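Local coordinates for protein glycosyl hydrolase 25 (Streptococcus pneumoniae, PDB 4FF5) that probably hydrolyses glycosidic bonds of cell-wall peptidoglycan as a family 25 glycosyl hydrolase, and takes part in host-cell invasion as a virulence factor, at residues S128-Y140 with G166-A179. Residues are numbered along the deposited sequence; the frame is centred on the assembly and turned at random. Where two conformers were deposited one is given.
Sequences SVQEMEKAAEVFY and GVENFRAKLASLGA
With CG swung opposite the backbone N in both Phe170 (chi1 -165°) and Tyr140 (chi1 -170°), each ring reaches across to the other helix. Phe170 enters a hole formed by Met132, Ala135, Ala136 and Phe139. The Ala136 methyl sits over the centre of the Phe170 ring, CB 3.9 Å from the centroid, a CH-pi contact. Met132 SD lies at the ring's edge, 4.1 Å from Phe170 CD2, as a Met-aromatic pair, and the Met132 chain, bent at chi2, is in turn a knob among Gly166, Val167, Asn169 and Phe170. Phe139 CD2 approaches the Phe170 edge. Farther along, Leu177 CB lies over one face of the Tyr140 ring, displaced toward its rim, a second CH-pi contact, while Leu174 CD1 touches Tyr140 CB at 3.7 Å. The Tyr140 hydroxyl lies by the Schellman turn at Gly178; one water links it to Leu177 O, and another, weakly, to Gly178 O. No direct hydrogen bond joins the helices, but a water donates to Glu133 OE2 and Asn169 O. The axes of segments 129-140 and 166-177 approach to 8.1 Å with a crossing angle of -38°, as neighbouring outer helices of the family's TIM barrel. Beneath them, Phe170 and Leu174 rest on strand 151-155, the strand between the two helices in sequence, and Phe139 meets strand 77-84.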
ATOM      1  N   SER A 128     -15.864  -3.618 -14.605  1.00 25.83           N
ATOM      2  CA  SER A 128     -16.589  -2.563 -15.309  1.00 27.03           C
ATOM      3  C   SER A 128     -16.435  -1.284 -14.512  1.00 26.60           C
ATOM      4  O   SER A 128     -16.037  -1.337 -13.345  1.00 24.98           O
ATOM      5  CB  SER A 128     -18.074  -2.915 -15.393  1.00 28.61           C
ATOM      6  OG  SER A 128     -18.645  -2.933 -14.092  1.00 29.47           O
ATOM      7  N   VAL A 129     -16.775  -0.148 -15.119  1.00 26.36           N
ATOM      8  CA  VAL A 129     -16.773   1.133 -14.403  1.00 27.35           C
ATOM      9  C   VAL A 129     -17.592   1.081 -13.114  1.00 27.34           C
ATOM     10  O   VAL A 129     -17.162   1.618 -12.084  1.00 27.36           O
ATOM     11  CB  VAL A 129     -17.198   2.331 -15.288  1.00 29.19           C
ATOM     12  CG1 VAL A 129     -18.529   2.074 -15.992  1.00 30.55           C
ATOM     13  CG2 VAL A 129     -17.246   3.623 -14.479  1.00 29.83           C
ATOM     14  N   GLN A 130     -18.754   0.425 -13.177  1.00 27.13           N
ATOM     15  CA  GLN A 130     -19.653   0.341 -12.044  0.50 27.65           C
ATOM     16  C   GLN A 130     -18.955  -0.372 -10.872  1.00 26.05           C
ATOM     17  O   GLN A 130     -18.980   0.117  -9.735  1.00 25.92           O
ATOM     18  CB  GLN A 130     -20.955  -0.360 -12.467  0.50 28.58           C
ATOM     19  CG  GLN A 130     -21.826   0.445 -13.450  0.50 30.49           C
ATOM     20  CD  GLN A 130     -21.363   0.430 -14.916  0.50 30.75           C
ATOM     21  OE1 GLN A 130     -21.756   1.300 -15.708  0.50 32.38           O
ATOM     22  NE2 GLN A 130     -20.564  -0.563 -15.293  1.00 29.22           N
ATOM     23  N   GLU A 131     -18.332  -1.517 -11.167  1.00 25.29           N
ATOM     24  CA  GLU A 131     -17.582  -2.293 -10.151  1.00 24.45           C
ATOM     25  C   GLU A 131     -16.389  -1.503  -9.615  1.00 22.49           C
ATOM     26  O   GLU A 131     -16.077  -1.566  -8.420  1.00 21.24           O
ATOM     27  CB  GLU A 131     -17.102  -3.642 -10.705  1.00 25.88           C
ATOM     28  CG  GLU A 131     -18.237  -4.586 -11.109  1.00 28.77           C
ATOM     29  CD  GLU A 131     -17.795  -6.026 -11.348  1.00 29.78           C
ATOM     30  OE1 GLU A 131     -16.571  -6.309 -11.337  1.00 29.03           O
ATOM     31  OE2 GLU A 131     -18.689  -6.888 -11.544  1.00 29.22           O
ATOM     32  N   MET A 132     -15.714  -0.769 -10.499  1.00 21.49           N
ATOM     33  CA  MET A 132     -14.566   0.044 -10.068  1.00 21.11           C
ATOM     34  C   MET A 132     -14.985   1.127  -9.087  1.00 21.71           C
ATOM     35  O   MET A 132     -14.334   1.319  -8.061  1.00 21.67           O
ATOM     36  CB  MET A 132     -13.833   0.643 -11.263  1.00 20.23           C
ATOM     37  CG  MET A 132     -13.105  -0.399 -12.078  1.00 19.45           C
ATOM     38  SD  MET A 132     -11.663  -1.020 -11.177  1.00 18.19           S
ATOM     39  CE  MET A 132     -10.692  -1.658 -12.538  1.00 18.27           C
ATOM     40  N   GLU A 133     -16.085   1.815  -9.401  1.00 22.68           N
ATOM     41  CA  GLU A 133     -16.590   2.890  -8.558  1.00 24.19           C
ATOM     42  C   GLU A 133     -17.154   2.366  -7.222  1.00 24.63           C
ATOM     43  O   GLU A 133     -16.967   3.008  -6.176  1.00 24.90           O
ATOM     44  CB  GLU A 133     -17.611   3.742  -9.333  1.00 26.44           C
ATOM     45  CG  GLU A 133     -16.964   4.533 -10.456  1.00 26.66           C
ATOM     46  CD  GLU A 133     -17.950   5.353 -11.284  1.00 28.81           C
ATOM     47  OE1 GLU A 133     -19.176   5.274 -11.053  1.00 29.37           O
ATOM     48  OE2 GLU A 133     -17.487   6.073 -12.176  1.00 28.65           O
ATOM     49  N   LYS A 134     -17.797   1.195  -7.268  1.00 23.52           N
ATOM     50  CA  LYS A 134     -18.308   0.497  -6.078  1.00 24.44           C
ATOM     51  C   LYS A 134     -17.157   0.147  -5.141  1.00 22.68           C
ATOM     52  O   LYS A 134     -17.206   0.443  -3.952  1.00 22.99           O
ATOM     53  CB  LYS A 134     -19.047  -0.776  -6.499  1.00 25.42           C
ATOM     54  CG  LYS A 134     -19.672  -1.597  -5.383  1.00 28.07           C
ATOM     55  CD  LYS A 134     -20.464  -2.745  -5.999  1.00 29.40           C
ATOM     56  CE  LYS A 134     -20.744  -3.861  -5.010  1.00 30.49           C
ATOM     57  NZ  LYS A 134     -21.898  -3.590  -4.105  1.00 32.39           N
ATOM     58  N   ALA A 135     -16.122  -0.484  -5.693  1.00 21.78           N
ATOM     59  CA  ALA A 135     -14.949  -0.882  -4.921  1.00 20.76           C
ATOM     60  C   ALA A 135     -14.245   0.316  -4.276  1.00 19.83           C
ATOM     61  O   ALA A 135     -13.857   0.249  -3.116  1.00 20.26           O
ATOM     62  CB  ALA A 135     -13.989  -1.688  -5.799  1.00 20.25           C
ATOM     63  N   ALA A 136     -14.087   1.402  -5.031  1.00 19.68           N
ATOM     64  CA  ALA A 136     -13.509   2.650  -4.516  1.00 19.62           C
ATOM     65  C   ALA A 136     -14.328   3.184  -3.347  1.00 19.82           C
ATOM     66  O   ALA A 136     -13.770   3.678  -2.380  1.00 19.02           O
ATOM     67  CB  ALA A 136     -13.403   3.702  -5.617  1.00 19.94           C
ATOM     68  N   GLU A 137     -15.653   3.090  -3.438  1.00 20.96           N
ATOM     69  CA  GLU A 137     -16.488   3.590  -2.345  1.00 21.63           C
ATOM     70  C   GLU A 137     -16.394   2.714  -1.090  1.00 20.32           C
ATOM     71  O   GLU A 137     -16.235   3.232   0.015  1.00 19.90           O
ATOM     72  CB  GLU A 137     -17.942   3.791  -2.793  1.00 24.04           C
ATOM     73  CG  GLU A 137     -18.807   4.389  -1.696  1.00 26.66           C
ATOM     74  CD  GLU A 137     -20.087   5.015  -2.207  1.00 30.41           C
ATOM     75  OE1 GLU A 137     -20.406   4.849  -3.406  1.00 33.01           O
ATOM     76  OE2 GLU A 137     -20.766   5.690  -1.397  1.00 33.08           O
ATOM     77  N   VAL A 138     -16.483   1.396  -1.274  1.00 19.82           N
ATOM     78  CA  VAL A 138     -16.314   0.419  -0.190  1.00 19.58           C
ATOM     79  C   VAL A 138     -14.977   0.613   0.543  1.00 19.27           C
ATOM     80  O   VAL A 138     -14.895   0.502   1.792  1.00 19.74           O
ATOM     81  CB  VAL A 138     -16.427  -1.032  -0.738  1.00 19.75           C
ATOM     82  CG1 VAL A 138     -16.071  -2.072   0.323  1.00 19.33           C
ATOM     83  CG2 VAL A 138     -17.828  -1.294  -1.286  1.00 20.58           C
ATOM     84  N   PHE A 139     -13.942   0.897  -0.247  1.00 18.38           N
ATOM     85  CA  PHE A 139     -12.551   1.055   0.220  1.00 18.06           C
ATOM     86  C   PHE A 139     -12.443   2.345   1.001  1.00 18.30           C
ATOM     87  O   PHE A 139     -11.967   2.352   2.123  1.00 18.07           O
ATOM     88  CB  PHE A 139     -11.646   1.079  -1.012  1.00 17.27           C
ATOM     89  CG  PHE A 139     -10.207   1.457  -0.760  1.00 16.57           C
ATOM     90  CD1 PHE A 139      -9.469   0.905   0.303  1.00 16.40           C
ATOM     91  CD2 PHE A 139      -9.541   2.278  -1.681  1.00 16.39           C
ATOM     92  CE1 PHE A 139      -8.122   1.235   0.484  1.00 15.79           C
ATOM     93  CE2 PHE A 139      -8.192   2.589  -1.505  1.00 15.73           C
ATOM     94  CZ  PHE A 139      -7.480   2.058  -0.431  1.00 15.75           C
ATOM     95  N   TYR A 140     -12.918   3.441   0.405  1.00 18.89           N
ATOM     96  CA  TYR A 140     -12.883   4.722   1.088  1.00 19.25           C
ATOM     97  C   TYR A 140     -13.656   4.706   2.411  1.00 19.72           C
ATOM     98  O   TYR A 140     -13.158   5.204   3.415  1.00 20.27           O
ATOM     99  CB  TYR A 140     -13.370   5.853   0.194  1.00 20.43           C
ATOM    100  CG  TYR A 140     -13.123   7.212   0.788  1.00 21.49           C
ATOM    101  CD1 TYR A 140     -14.135   7.880   1.490  1.00 22.46           C
ATOM    102  CD2 TYR A 140     -11.869   7.810   0.700  1.00 21.57           C
ATOM    103  CE1 TYR A 140     -13.910   9.124   2.053  1.00 23.38           C
ATOM    104  CE2 TYR A 140     -11.632   9.052   1.264  1.00 22.86           C
ATOM    105  CZ  TYR A 140     -12.657   9.702   1.929  1.00 23.22           C
ATOM    106  OH  TYR A 140     -12.422  10.923   2.481  1.00 24.58           O
ATOM    107  N   GLY A 166     -10.312   1.820 -16.519  1.00 19.45           N
ATOM    108  CA  GLY A 166     -10.867   1.292 -15.276  1.00 19.24           C
ATOM    109  C   GLY A 166     -10.117   1.797 -14.057  1.00 18.28           C
ATOM    110  O   GLY A 166     -10.730   2.148 -13.038  1.00 19.06           O
ATOM    111  N   VAL A 167      -8.785   1.835 -14.157  1.00 17.17           N
ATOM    112  CA  VAL A 167      -7.944   2.351 -13.067  1.00 16.48           C
ATOM    113  C   VAL A 167      -8.307   3.814 -12.793  1.00 17.24           C
ATOM    114  O   VAL A 167      -8.473   4.217 -11.636  1.00 16.47           O
ATOM    115  CB  VAL A 167      -6.449   2.197 -13.388  1.00 15.91           C
ATOM    116  CG1 VAL A 167      -5.594   3.046 -12.445  1.00 15.59           C
ATOM    117  CG2 VAL A 167      -6.054   0.722 -13.311  1.00 15.62           C
ATOM    118  N   GLU A 168      -8.439   4.598 -13.869  1.00 17.28           N
ATOM    119  CA  GLU A 168      -8.872   5.976 -13.749  1.00 18.24           C
ATOM    120  C   GLU A 168     -10.269   6.096 -13.143  1.00 18.73           C
ATOM    121  O   GLU A 168     -10.506   6.996 -12.350  1.00 18.55           O
ATOM    122  CB  GLU A 168      -8.818   6.700 -15.107  1.00 18.59           C
ATOM    123  CG  GLU A 168      -9.470   8.082 -15.101  1.00 19.92           C
ATOM    124  CD  GLU A 168      -8.858   9.072 -14.106  1.00 19.61           C
ATOM    125  OE1 GLU A 168      -7.763   8.835 -13.558  1.00 18.71           O
ATOM    126  OE2 GLU A 168      -9.476  10.142 -13.884  1.00 20.98           O
ATOM    127  N   ASN A 169     -11.186   5.202 -13.514  1.00 19.40           N
ATOM    128  CA  ASN A 169     -12.519   5.205 -12.891  1.00 20.42           C
ATOM    129  C   ASN A 169     -12.427   5.086 -11.367  1.00 19.92           C
ATOM    130  O   ASN A 169     -13.090   5.838 -10.617  1.00 19.10           O
ATOM    131  CB  ASN A 169     -13.399   4.077 -13.430  1.00 21.75           C
ATOM    132  CG  ASN A 169     -13.718   4.226 -14.904  1.00 23.66           C
ATOM    133  OD1 ASN A 169     -13.878   5.346 -15.420  1.00 24.98           O
ATOM    134  ND2 ASN A 169     -13.824   3.094 -15.596  1.00 23.56           N
ATOM    135  N   PHE A 170     -11.590   4.148 -10.927  1.00 18.69           N
ATOM    136  CA  PHE A 170     -11.355   3.924  -9.501  1.00 17.69           C
ATOM    137  C   PHE A 170     -10.770   5.187  -8.856  1.00 17.67           C
ATOM    138  O   PHE A 170     -11.306   5.672  -7.849  1.00 17.46           O
ATOM    139  CB  PHE A 170     -10.425   2.721  -9.322  1.00 16.63           C
ATOM    140  CG  PHE A 170     -10.387   2.151  -7.911  1.00 16.91           C
ATOM    141  CD1 PHE A 170      -9.770   2.837  -6.867  1.00 16.59           C
ATOM    142  CD2 PHE A 170     -10.939   0.905  -7.645  1.00 16.80           C
ATOM    143  CE1 PHE A 170      -9.712   2.293  -5.588  1.00 16.64           C
ATOM    144  CE2 PHE A 170     -10.896   0.354  -6.361  1.00 17.15           C
ATOM    145  CZ  PHE A 170     -10.282   1.053  -5.328  1.00 17.01           C
ATOM    146  N   ARG A 171      -9.669   5.697  -9.427  1.00 16.91           N
ATOM    147  CA  ARG A 171      -9.010   6.907  -8.929  1.00 17.15           C
ATOM    148  C   ARG A 171      -9.956   8.119  -8.810  1.00 18.06           C
ATOM    149  O   ARG A 171     -10.011   8.773  -7.765  1.00 18.07           O
ATOM    150  CB  ARG A 171      -7.823   7.275  -9.835  1.00 16.61           C
ATOM    151  CG  ARG A 171      -6.890   8.311  -9.226  1.00 16.77           C
ATOM    152  CD  ARG A 171      -6.220   9.185 -10.294  1.00 16.68           C
ATOM    153  NE  ARG A 171      -7.221   9.890 -11.109  1.00 17.65           N
ATOM    154  CZ  ARG A 171      -7.849  11.011 -10.754  1.00 18.10           C
ATOM    155  NH1 ARG A 171      -7.593  11.581  -9.584  1.00 17.89           N
ATOM    156  NH2 ARG A 171      -8.755  11.549 -11.574  1.00 18.46           N
ATOM    157  N   ALA A 172     -10.651   8.428  -9.906  1.00 19.19           N
ATOM    158  CA  ALA A 172     -11.611   9.537  -9.950  1.00 19.99           C
ATOM    159  C   ALA A 172     -12.685   9.423  -8.866  1.00 20.61           C
ATOM    160  O   ALA A 172     -13.031  10.416  -8.207  1.00 20.58           O
ATOM    161  CB  ALA A 172     -12.261   9.618 -11.326  1.00 20.71           C
ATOM    162  N   LYS A 173     -13.227   8.219  -8.683  1.00 20.51           N
ATOM    163  CA  LYS A 173     -14.254   8.036  -7.664  1.00 21.45           C
ATOM    164  C   LYS A 173     -13.691   8.299  -6.266  1.00 21.54           C
ATOM    165  O   LYS A 173     -14.311   9.002  -5.452  1.00 21.15           O
ATOM    166  CB  LYS A 173     -14.905   6.655  -7.760  1.00 22.03           C
ATOM    167  CG  LYS A 173     -16.009   6.415  -6.731  1.00 22.89           C
ATOM    168  CD  LYS A 173     -17.286   7.175  -7.119  1.00 24.51           C
ATOM    169  CE  LYS A 173     -18.457   6.731  -6.255  1.00 26.28           C
ATOM    170  NZ  LYS A 173     -19.704   7.416  -6.690  1.00 28.70           N
ATOM    171  N   LEU A 174     -12.499   7.767  -5.993  1.00 20.62           N
ATOM    172  CA  LEU A 174     -11.863   7.956  -4.699  1.00 20.61           C
ATOM    173  C   LEU A 174     -11.639   9.440  -4.412  1.00 21.65           C
ATOM    174  O   LEU A 174     -11.911   9.912  -3.309  1.00 22.16           O
ATOM    175  CB  LEU A 174     -10.534   7.202  -4.680  1.00 19.89           C
ATOM    176  CG  LEU A 174      -9.843   6.892  -3.364  1.00 20.34           C
ATOM    177  CD1 LEU A 174     -10.799   6.171  -2.423  1.00 19.93           C
ATOM    178  CD2 LEU A 174      -8.599   6.054  -3.621  1.00 18.73           C
ATOM    179  N   ALA A 175     -11.163  10.173  -5.425  1.00 22.72           N
ATOM    180  CA  ALA A 175     -10.961  11.633  -5.316  1.00 24.10           C
ATOM    181  C   ALA A 175     -12.253  12.359  -4.956  1.00 25.40           C
ATOM    182  O   ALA A 175     -12.288  13.160  -4.015  1.00 27.10           O
ATOM    183  CB  ALA A 175     -10.382  12.189  -6.618  1.00 24.50           C
ATOM    184  N   SER A 176     -13.317  12.059  -5.694  1.00 25.95           N
ATOM    185  CA  SER A 176     -14.619  12.687  -5.491  1.00 27.61           C
ATOM    186  C   SER A 176     -15.217  12.401  -4.101  1.00 27.03           C
ATOM    187  O   SER A 176     -16.055  13.150  -3.626  1.00 27.02           O
ATOM    188  CB  SER A 176     -15.603  12.239  -6.572  1.00 27.76           C
ATOM    189  OG  SER A 176     -16.111  10.953  -6.270  1.00 28.75           O
ATOM    190  N   LEU A 177     -14.797  11.305  -3.469  1.00 25.96           N
ATOM    191  CA  LEU A 177     -15.271  10.982  -2.130  1.00 25.39           C
ATOM    192  C   LEU A 177     -14.473  11.724  -1.068  1.00 25.31           C
ATOM    193  O   LEU A 177     -14.886  11.785   0.087  1.00 25.50           O
ATOM    194  CB  LEU A 177     -15.232   9.471  -1.861  1.00 24.44           C
ATOM    195  CG  LEU A 177     -16.179   8.571  -2.652  1.00 24.41           C
ATOM    196  CD1 LEU A 177     -15.710   7.139  -2.489  1.00 23.97           C
ATOM    197  CD2 LEU A 177     -17.640   8.736  -2.237  1.00 25.58           C
ATOM    198  N   GLY A 178     -13.321  12.265  -1.458  1.00 24.79           N
ATOM    199  CA  GLY A 178     -12.511  13.101  -0.568  1.00 24.80           C
ATOM    200  C   GLY A 178     -11.050  12.727  -0.357  1.00 23.38           C
ATOM    201  O   GLY A 178     -10.313  13.464   0.309  1.00 23.56           O
ATOM    202  N   ALA A 179     -10.630  11.577  -0.879  1.00 22.20           N
ATOM    203  CA  ALA A 179      -9.213  11.188  -0.816  1.00 21.76           C
ATOM    204  C   ALA A 179      -8.345  12.220  -1.544  1.00 22.04           C
ATOM    205  O   ALA A 179      -8.666  12.618  -2.656  1.00 22.80           O
ATOM    206  CB  ALA A 179      -9.002   9.815  -1.423  1.00 20.79           C
TER
HETATM  207  O   HOH W   1     -15.108   7.425 -11.550  1.00 24.06           O
HETATM  208  O   HOH W   2      -9.677  11.627   2.862  1.00 35.10           O
HETATM  209  O   HOH W   3     -14.457  12.333   3.108  1.00 36.84           O